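Local coordinates for glutathione S-transferase family protein (Pseudomonas putida, PDB 3LXZ) that probably conjugates reduced glutathione to a wide range of hydrophobic electrophiles, as a glutathione transferase, at residues 108-111 / 117-120; 110-115 / 167-172; 132-137 / 161-166. All blocks are in the same frame, centred on the assembly; numbering follows the deposited sequence.

Contact 1 (108-111 / 117-120)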
loop_
_atom_site.group_PDB
_atom_site.type_symbol
_atom_site.label_atom_id
_atom_site.label_comp_id
_atom_site.label_asym_id
_atom_site.label_seq_id
_atom_site.Cartn_x
_atom_site.Cartn_y
_atom_site.Cartn_z
ATOM N N CYS A 108 -1.416 6.450 -15.971
ATOM C CA CYS A 108 -1.971 6.945 -17.204
ATOM C C CYS A 108 -2.811 8.197 -17.052
ATOM O O CYS A 108 -3.440 8.598 -18.023
ATOM C CB CYS A 108 -2.797 5.864 -17.889
ATOM S SG CYS A 108 -1.815 4.461 -18.447
ATOM N N TYR A 109 -2.843 8.814 -15.860
ATOM C CA TYR A 109 -3.666 10.031 -15.679
ATOM C C TYR A 109 -3.146 11.199 -16.525
ATOM O O TYR A 109 -3.929 12.056 -16.952
ATOM C CB TYR A 109 -3.777 10.481 -14.212
ATOM C CG TYR A 109 -4.545 9.557 -13.260
ATOM C CD1 TYR A 109 -5.353 8.514 -13.722
ATOM C CD2 TYR A 109 -4.475 9.773 -11.885
ATOM C CE1 TYR A 109 -6.038 7.681 -12.817
ATOM C CE2 TYR A 109 -5.170 8.967 -10.973
ATOM C CZ TYR A 109 -5.951 7.922 -11.440
ATOM O OH TYR A 109 -6.596 7.118 -10.513
ATOM N N ALA A 110 -1.832 11.213 -16.782
ATOM C CA ALA A 110 -1.260 12.219 -17.672
ATOM C C ALA A 110 -2.018 12.268 -18.995
ATOM O O ALA A 110 -2.354 13.346 -19.466
ATOM C CB ALA A 110 0.222 11.976 -17.893
ATOM N N GLU A 111 -2.301 11.110 -19.582
ATOM C CA GLU A 111 -2.972 11.040 -20.874
ATOM C C GLU A 111 -4.483 11.215 -20.757
ATOM O O GLU A 111 -5.090 11.978 -21.522
ATOM C CB GLU A 111 -2.648 9.737 -21.590
ATOM C CG GLU A 111 -3.202 9.690 -23.011
ATOM C CD GLU A 111 -2.663 8.535 -23.826
ATOM O OE1 GLU A 111 -3.428 8.006 -24.650
ATOM O OE2 GLU A 111 -1.482 8.152 -23.650
ATOM N N SER A 117 0.167 12.351 -23.932
ATOM C CA SER A 117 0.359 10.911 -24.160
ATOM C C SER A 117 1.485 10.267 -23.337
ATOM O O SER A 117 2.536 10.858 -23.101
ATOM C CB SER A 117 0.558 10.592 -25.644
ATOM O OG SER A 117 -0.680 10.626 -26.326
ATOM N N VAL A 118 1.228 9.035 -22.917
ATOM C CA VAL A 118 2.111 8.307 -22.042
ATOM C C VAL A 118 2.951 7.362 -22.917
ATOM O O VAL A 118 2.497 6.918 -23.979
ATOM C CB VAL A 118 1.261 7.558 -20.989
ATOM C CG1 VAL A 118 2.078 6.591 -20.219
ATOM C CG2 VAL A 118 0.646 8.554 -20.035
ATOM N N GLU A 119 4.183 7.085 -22.476
ATOM C CA GLU A 119 5.030 6.113 -23.165
ATOM C C GLU A 119 4.310 4.779 -23.394
ATOM O O GLU A 119 3.595 4.285 -22.521
ATOM C CB GLU A 119 6.313 5.862 -22.368
ATOM C CG GLU A 119 7.263 7.063 -22.292
ATOM C CD GLU A 119 8.118 7.234 -23.558
ATOM O OE1 GLU A 119 7.904 6.503 -24.565
ATOM O OE2 GLU A 119 9.014 8.104 -23.532
ATOM N N PRO A 120 4.521 4.175 -24.569
ATOM C CA PRO A 120 3.893 2.900 -24.888
ATOM C C PRO A 120 4.232 1.791 -23.896
ATOM O O PRO A 120 3.399 0.940 -23.647
ATOM C CB PRO A 120 4.486 2.569 -26.254
ATOM C CG PRO A 120 4.725 3.915 -26.845
ATOM C CD PRO A 120 5.263 4.718 -25.719
#
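E111 reaches from the short helix 109-114 to the backbone N-H of V118, tying back the loop that leads into helix 120-140 within the all-helical C-terminal domain of the glutathione transferase fold. The bond from V118 N to E111 OE2 is 2.9 Å long and, at an N-H...O angle of 165°, close to straight; the donor comes in on the anti side of the carboxylate oxygen, 18° out of its plane. Because CG stands anti to the backbone N (chi1 -174°) and the chain stays extended beyond it, the glutamate runs alongside S117, its OE2 3.4 Å from S117 CA. The same oxygen forms a salt bridge with K123 in the first turn of the following helix, so an amide and an ammonium share it, which is likely to stabilise its negative charge. With an alanine in place of E111, the V118 amide and K123 would probably both lose this common acceptor, and the loop would be held less firmly. The apolar half of the contact belongs to one methyl of V118. Its CG2 packs 3.8 Å from E111 CB, 4.1 Å from A110 CB and 4.2 Å from C108 CA.

Contact 2 (110-115 / 167-172)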
loop_
_atom_site.group_PDB
_atom_site.type_symbol
_atom_site.label_atom_id
_atom_site.label_comp_id
_atom_site.label_asym_id
_atom_site.label_seq_id
_atom_site.Cartn_x
_atom_site.Cartn_y
_atom_site.Cartn_z
ATOM N N ALA A 110 -1.832 11.213 -16.782
ATOM C CA ALA A 110 -1.260 12.219 -17.672
ATOM C C ALA A 110 -2.018 12.268 -18.995
ATOM O O ALA A 110 -2.354 13.346 -19.466
ATOM C CB ALA A 110 0.222 11.976 -17.893
ATOM N N GLU A 111 -2.301 11.110 -19.582
ATOM C CA GLU A 111 -2.972 11.040 -20.874
ATOM C C GLU A 111 -4.483 11.215 -20.757
ATOM O O GLU A 111 -5.090 11.978 -21.522
ATOM C CB GLU A 111 -2.648 9.737 -21.590
ATOM C CG GLU A 111 -3.202 9.690 -23.011
ATOM C CD GLU A 111 -2.663 8.535 -23.826
ATOM O OE1 GLU A 111 -3.428 8.006 -24.650
ATOM O OE2 GLU A 111 -1.482 8.152 -23.650
ATOM N N SER A 112 -5.092 10.526 -19.797
ATOM C CA SER A 112 -6.549 10.488 -19.716
ATOM C C SER A 112 -7.151 11.813 -19.256
ATOM O O SER A 112 -8.268 12.175 -19.663
ATOM C CB SER A 112 -6.990 9.361 -18.800
ATOM O OG SER A 112 -6.445 9.563 -17.514
ATOM N N PHE A 113 -6.422 12.534 -18.410
ATOM C CA PHE A 113 -6.939 13.783 -17.884
ATOM C C PHE A 113 -6.218 15.041 -18.327
ATOM O O PHE A 113 -6.854 16.080 -18.446
ATOM C CB PHE A 113 -7.162 13.696 -16.372
ATOM C CG PHE A 113 -8.029 12.514 -15.978
ATOM C CD1 PHE A 113 -9.324 12.373 -16.504
ATOM C CD2 PHE A 113 -7.542 11.513 -15.132
ATOM C CE1 PHE A 113 -10.135 11.261 -16.168
ATOM C CE2 PHE A 113 -8.337 10.403 -14.792
ATOM C CZ PHE A 113 -9.640 10.281 -15.315
ATOM N N PHE A 114 -4.920 14.958 -18.600
ATOM C CA PHE A 114 -4.167 16.146 -19.016
ATOM C C PHE A 114 -3.824 16.159 -20.516
ATOM O O PHE A 114 -3.074 17.021 -20.966
ATOM C CB PHE A 114 -2.900 16.323 -18.169
ATOM C CG PHE A 114 -3.156 16.404 -16.685
ATOM C CD1 PHE A 114 -3.304 17.640 -16.058
ATOM C CD2 PHE A 114 -3.245 15.248 -15.908
ATOM C CE1 PHE A 114 -3.542 17.732 -14.688
ATOM C CE2 PHE A 114 -3.481 15.323 -14.528
ATOM C CZ PHE A 114 -3.628 16.580 -13.916
ATOM N N GLY A 115 -4.379 15.217 -21.273
ATOM C CA GLY A 115 -4.155 15.117 -22.726
ATOM C C GLY A 115 -2.712 14.979 -23.215
ATOM O O GLY A 115 -2.437 15.227 -24.402
ATOM N N ASN A 167 -11.755 3.228 -14.813
ATOM C CA ASN A 167 -12.573 2.950 -16.006
ATOM C C ASN A 167 -12.451 4.048 -17.069
ATOM O O ASN A 167 -12.460 3.749 -18.262
ATOM C CB ASN A 167 -14.031 2.674 -15.660
ATOM C CG ASN A 167 -14.684 1.695 -16.634
ATOM O OD1 ASN A 167 -14.133 0.630 -16.939
ATOM N ND2 ASN A 167 -15.865 2.041 -17.111
ATOM N N ALA A 168 -12.265 5.292 -16.639
ATOM C CA ALA A 168 -11.988 6.381 -17.586
ATOM C C ALA A 168 -10.677 6.138 -18.318
ATOM O O ALA A 168 -10.634 6.258 -19.554
ATOM C CB ALA A 168 -11.965 7.732 -16.868
ATOM N N VAL A 169 -9.621 5.779 -17.574
ATOM C CA VAL A 169 -8.343 5.399 -18.176
ATOM C C VAL A 169 -8.586 4.268 -19.147
ATOM O O VAL A 169 -8.087 4.307 -20.276
ATOM C CB VAL A 169 -7.272 4.960 -17.104
ATOM C CG1 VAL A 169 -6.077 4.219 -17.744
ATOM C CG2 VAL A 169 -6.819 6.135 -16.288
ATOM N N GLY A 170 -9.330 3.250 -18.718
ATOM C CA GLY A 170 -9.633 2.126 -19.607
ATOM C C GLY A 170 -10.228 2.591 -20.936
ATOM O O GLY A 170 -9.714 2.270 -22.015
ATOM N N LYS A 171 -11.310 3.354 -20.862
ATOM C CA LYS A 171 -12.001 3.765 -22.083
ATOM C C LYS A 171 -11.158 4.719 -22.929
ATOM O O LYS A 171 -11.013 4.499 -24.134
ATOM C CB LYS A 171 -13.375 4.346 -21.772
ATOM C CG LYS A 171 -14.338 3.288 -21.212
ATOM C CD LYS A 171 -15.579 3.911 -20.569
ATOM C CE LYS A 171 -16.568 4.464 -21.593
ATOM N NZ LYS A 171 -17.806 4.951 -20.907
ATOM N N LYS A 172 -10.567 5.740 -22.312
ATOM C CA LYS A 172 -9.877 6.775 -23.080
ATOM C C LYS A 172 -8.498 6.359 -23.592
ATOM O O LYS A 172 -8.122 6.707 -24.723
ATOM C CB LYS A 172 -9.778 8.092 -22.282
ATOM C CG LYS A 172 -11.137 8.723 -21.957
ATOM C CD LYS A 172 -11.029 9.896 -20.967
ATOM C CE LYS A 172 -10.881 11.264 -21.674
ATOM N NZ LYS A 172 -12.170 11.822 -22.223
#
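The hydroxyl of S112 sits between two helices: its OG is hydrogen-bonded to the carbonyl O of C108, the N-cap residue four positions back, and lies 3.7 Å from the methyl CG2 of V169 across the contact. The torsion behind this is chi1 of 59°, which places OG between the backbone N and the carbonyl carbon and so lets it turn back along the helix. OG also stands 3.2 Å above the plane of the F113 ring, nearer its border than its centre. That neighbouring ring extends to the second helix by its far end, where F113 CZ is 3.8 Å from A168 CB; the methyl approaches obliquely. K172 supplies the third point. The turn at chi3 (92°) brings its methylene CE to 3.4 Å from S112 O. The axes of segments 110-114 and 167-172 approach to 9.4 Å at a nearly perpendicular angle of 96°, which fits a crossing confined to a few residues and a modest 216 Å² of buried surface. Y109 meets the F113 ring from the preceding turn. No hydrogen bond spans the two segments: the serine hydroxyl is satisfied by the carbonyl at the start of its own helix, so the crossing depends on methyl, ring and methylene contacts, with the CE-to-carbonyl approach perhaps adding weak electrostatic attraction from the adjoining ammonium.

Contact 3 (132-137 / 161-166)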
loop_
_atom_site.group_PDB
_atom_site.type_symbol
_atom_site.label_atom_id
_atom_site.label_comp_id
_atom_site.label_asym_id
_atom_site.label_seq_id
_atom_site.Cartn_x
_atom_site.Cartn_y
_atom_site.Cartn_z
ATOM N N ALA A 132 -5.273 -7.387 -14.313
ATOM C CA ALA A 132 -5.089 -8.288 -13.172
ATOM C C ALA A 132 -5.783 -7.742 -11.919
ATOM O O ALA A 132 -6.340 -8.498 -11.107
ATOM C CB ALA A 132 -3.586 -8.554 -12.919
ATOM N N GLY A 133 -5.789 -6.423 -11.783
ATOM C CA GLY A 133 -6.348 -5.806 -10.583
ATOM C C GLY A 133 -7.851 -5.963 -10.548
ATOM O O GLY A 133 -8.448 -6.245 -9.494
ATOM N N PHE A 134 -8.474 -5.772 -11.700
ATOM C CA PHE A 134 -9.920 -5.984 -11.825
ATOM C C PHE A 134 -10.288 -7.462 -11.638
ATOM O O PHE A 134 -11.319 -7.758 -11.018
ATOM C CB PHE A 134 -10.457 -5.417 -13.154
ATOM C CG PHE A 134 -10.771 -3.956 -13.075
ATOM C CD1 PHE A 134 -11.912 -3.527 -12.404
ATOM C CD2 PHE A 134 -9.921 -3.001 -13.623
ATOM C CE1 PHE A 134 -12.219 -2.150 -12.285
ATOM C CE2 PHE A 134 -10.242 -1.607 -13.529
ATOM C CZ PHE A 134 -11.385 -1.193 -12.849
ATOM N N ALA A 135 -9.448 -8.362 -12.143
ATOM C CA ALA A 135 -9.651 -9.812 -11.931
ATOM C C ALA A 135 -9.609 -10.160 -10.444
ATOM O O ALA A 135 -10.473 -10.906 -9.957
ATOM C CB ALA A 135 -8.620 -10.640 -12.706
ATOM N N THR A 136 -8.606 -9.609 -9.740
ATOM C CA THR A 136 -8.455 -9.759 -8.276
ATOM C C THR A 136 -9.674 -9.273 -7.508
ATOM O O THR A 136 -10.178 -9.934 -6.591
ATOM C CB THR A 136 -7.195 -9.044 -7.799
ATOM O OG1 THR A 136 -6.039 -9.677 -8.356
ATOM C CG2 THR A 136 -7.083 -8.999 -6.245
ATOM N N LEU A 137 -10.165 -8.103 -7.886
ATOM C CA LEU A 137 -11.349 -7.540 -7.230
ATOM C C LEU A 137 -12.593 -8.413 -7.435
ATOM O O LEU A 137 -13.407 -8.604 -6.503
ATOM C CB LEU A 137 -11.578 -6.082 -7.699
ATOM C CG LEU A 137 -12.733 -5.317 -7.051
ATOM C CD1 LEU A 137 -12.614 -5.298 -5.528
ATOM C CD2 LEU A 137 -12.873 -3.888 -7.638
ATOM N N PHE A 161 -13.830 5.838 -5.476
ATOM C CA PHE A 161 -12.987 6.895 -6.009
ATOM C C PHE A 161 -11.732 6.405 -6.728
ATOM O O PHE A 161 -10.928 7.241 -7.180
ATOM C CB PHE A 161 -12.594 7.892 -4.891
ATOM C CG PHE A 161 -13.753 8.652 -4.318
ATOM C CD1 PHE A 161 -14.437 9.604 -5.085
ATOM C CD2 PHE A 161 -14.127 8.482 -2.981
ATOM C CE1 PHE A 161 -15.491 10.333 -4.515
ATOM C CE2 PHE A 161 -15.175 9.220 -2.416
ATOM C CZ PHE A 161 -15.862 10.119 -3.181
ATOM N N SER A 162 -11.567 5.088 -6.877
ATOM C CA SER A 162 -10.524 4.551 -7.768
ATOM C C SER A 162 -11.111 3.988 -9.076
ATOM O O SER A 162 -10.581 4.213 -10.186
ATOM C CB SER A 162 -9.775 3.405 -7.064
ATOM O OG SER A 162 -9.106 3.879 -5.913
ATOM N N VAL A 163 -12.172 3.220 -8.944
ATOM C CA VAL A 163 -12.709 2.440 -10.076
ATOM C C VAL A 163 -13.311 3.361 -11.159
ATOM O O VAL A 163 -13.185 3.063 -12.358
ATOM C CB VAL A 163 -13.685 1.327 -9.613
ATOM C CG1 VAL A 163 -14.365 0.673 -10.794
ATOM C CG2 VAL A 163 -12.909 0.218 -8.823
ATOM N N ASP A 164 -13.902 4.486 -10.746
ATOM C CA ASP A 164 -14.340 5.538 -11.709
ATOM C C ASP A 164 -13.179 6.062 -12.560
ATOM O O ASP A 164 -13.268 6.112 -13.797
ATOM C CB ASP A 164 -15.049 6.712 -11.001
ATOM C CG ASP A 164 -14.146 7.445 -9.977
ATOM O OD1 ASP A 164 -13.218 6.812 -9.416
ATOM O OD2 ASP A 164 -14.367 8.663 -9.745
ATOM N N LEU A 165 -12.089 6.456 -11.906
ATOM C CA LEU A 165 -10.927 6.915 -12.645
ATOM C C LEU A 165 -10.264 5.829 -13.453
ATOM O O LEU A 165 -9.763 6.091 -14.563
ATOM C CB LEU A 165 -9.937 7.565 -11.696
ATOM C CG LEU A 165 -10.461 8.788 -10.945
ATOM C CD1 LEU A 165 -9.301 9.429 -10.193
ATOM C CD2 LEU A 165 -11.152 9.816 -11.894
ATOM N N ALA A 166 -10.223 4.610 -12.911
ATOM C CA ALA A 166 -9.624 3.492 -13.653
ATOM C C ALA A 166 -10.427 3.170 -14.911
ATOM O O ALA A 166 -9.863 2.872 -15.966
ATOM C CB ALA A 166 -9.494 2.267 -12.775
#
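F134 extends from helix 120-140 and sets the edge of its ring against V163 and A166 of helix 154-174, inside the helical bundle that forms the C-terminal domain of the glutathione transferase fold. The segment axes come no closer than 12.8 Å, and the nearest CA atoms, those of F134 and V163, are 9.0 Å apart; side chains therefore have to bridge the gap. The N-to-C directions differ by 139°, roughly antiparallel. V163 CG1 lies near the ring plane and meets F134 CE1 at 3.8 Å, an edge contact rather than a face contact. Stacking with F178 also engages the ring, a further constraint on how it can turn. V163 presents both of its methyls: CG1, anti to the backbone N (chi1 172°), goes to the ring, while CG2 faces L137 CD2 at 4.3 Å. All four touching residues are buried, and no hydrogen bond crosses between the segments. Nearby, T136 OG1 lies within hydrogen-bonding reach of P46 O of the second subunit, with A132 O of its own helix competing for the one proton, so this helix serves both the core and the dimer interface. One turn on from V163, A166 CB closes against the far end of the ring edge, 3.9 Å from F134 CZ and 4.0 Å from F134 CE2.

In the fold
Contacts 1 and 2 share A110 and E111 of helix 109-114, and their centres are about 8 Å apart; C108 CB and V169 CG1, 3.7 Å from each other, join them directly. Contact 3 lies deeper; its centre is about 14 Å from that of contact 2, and both use helix 154-174. L165 provides the junction: its CD2 is 3.8 Å from F113 CZ, and its CD1 is 3.6 Å from Y109 OH. All three lie near R106, seen to bind glutathione although none is bound to this chain: its side chain is about 7 Å from those of C108 and V169 and about 9 Å from that of A166.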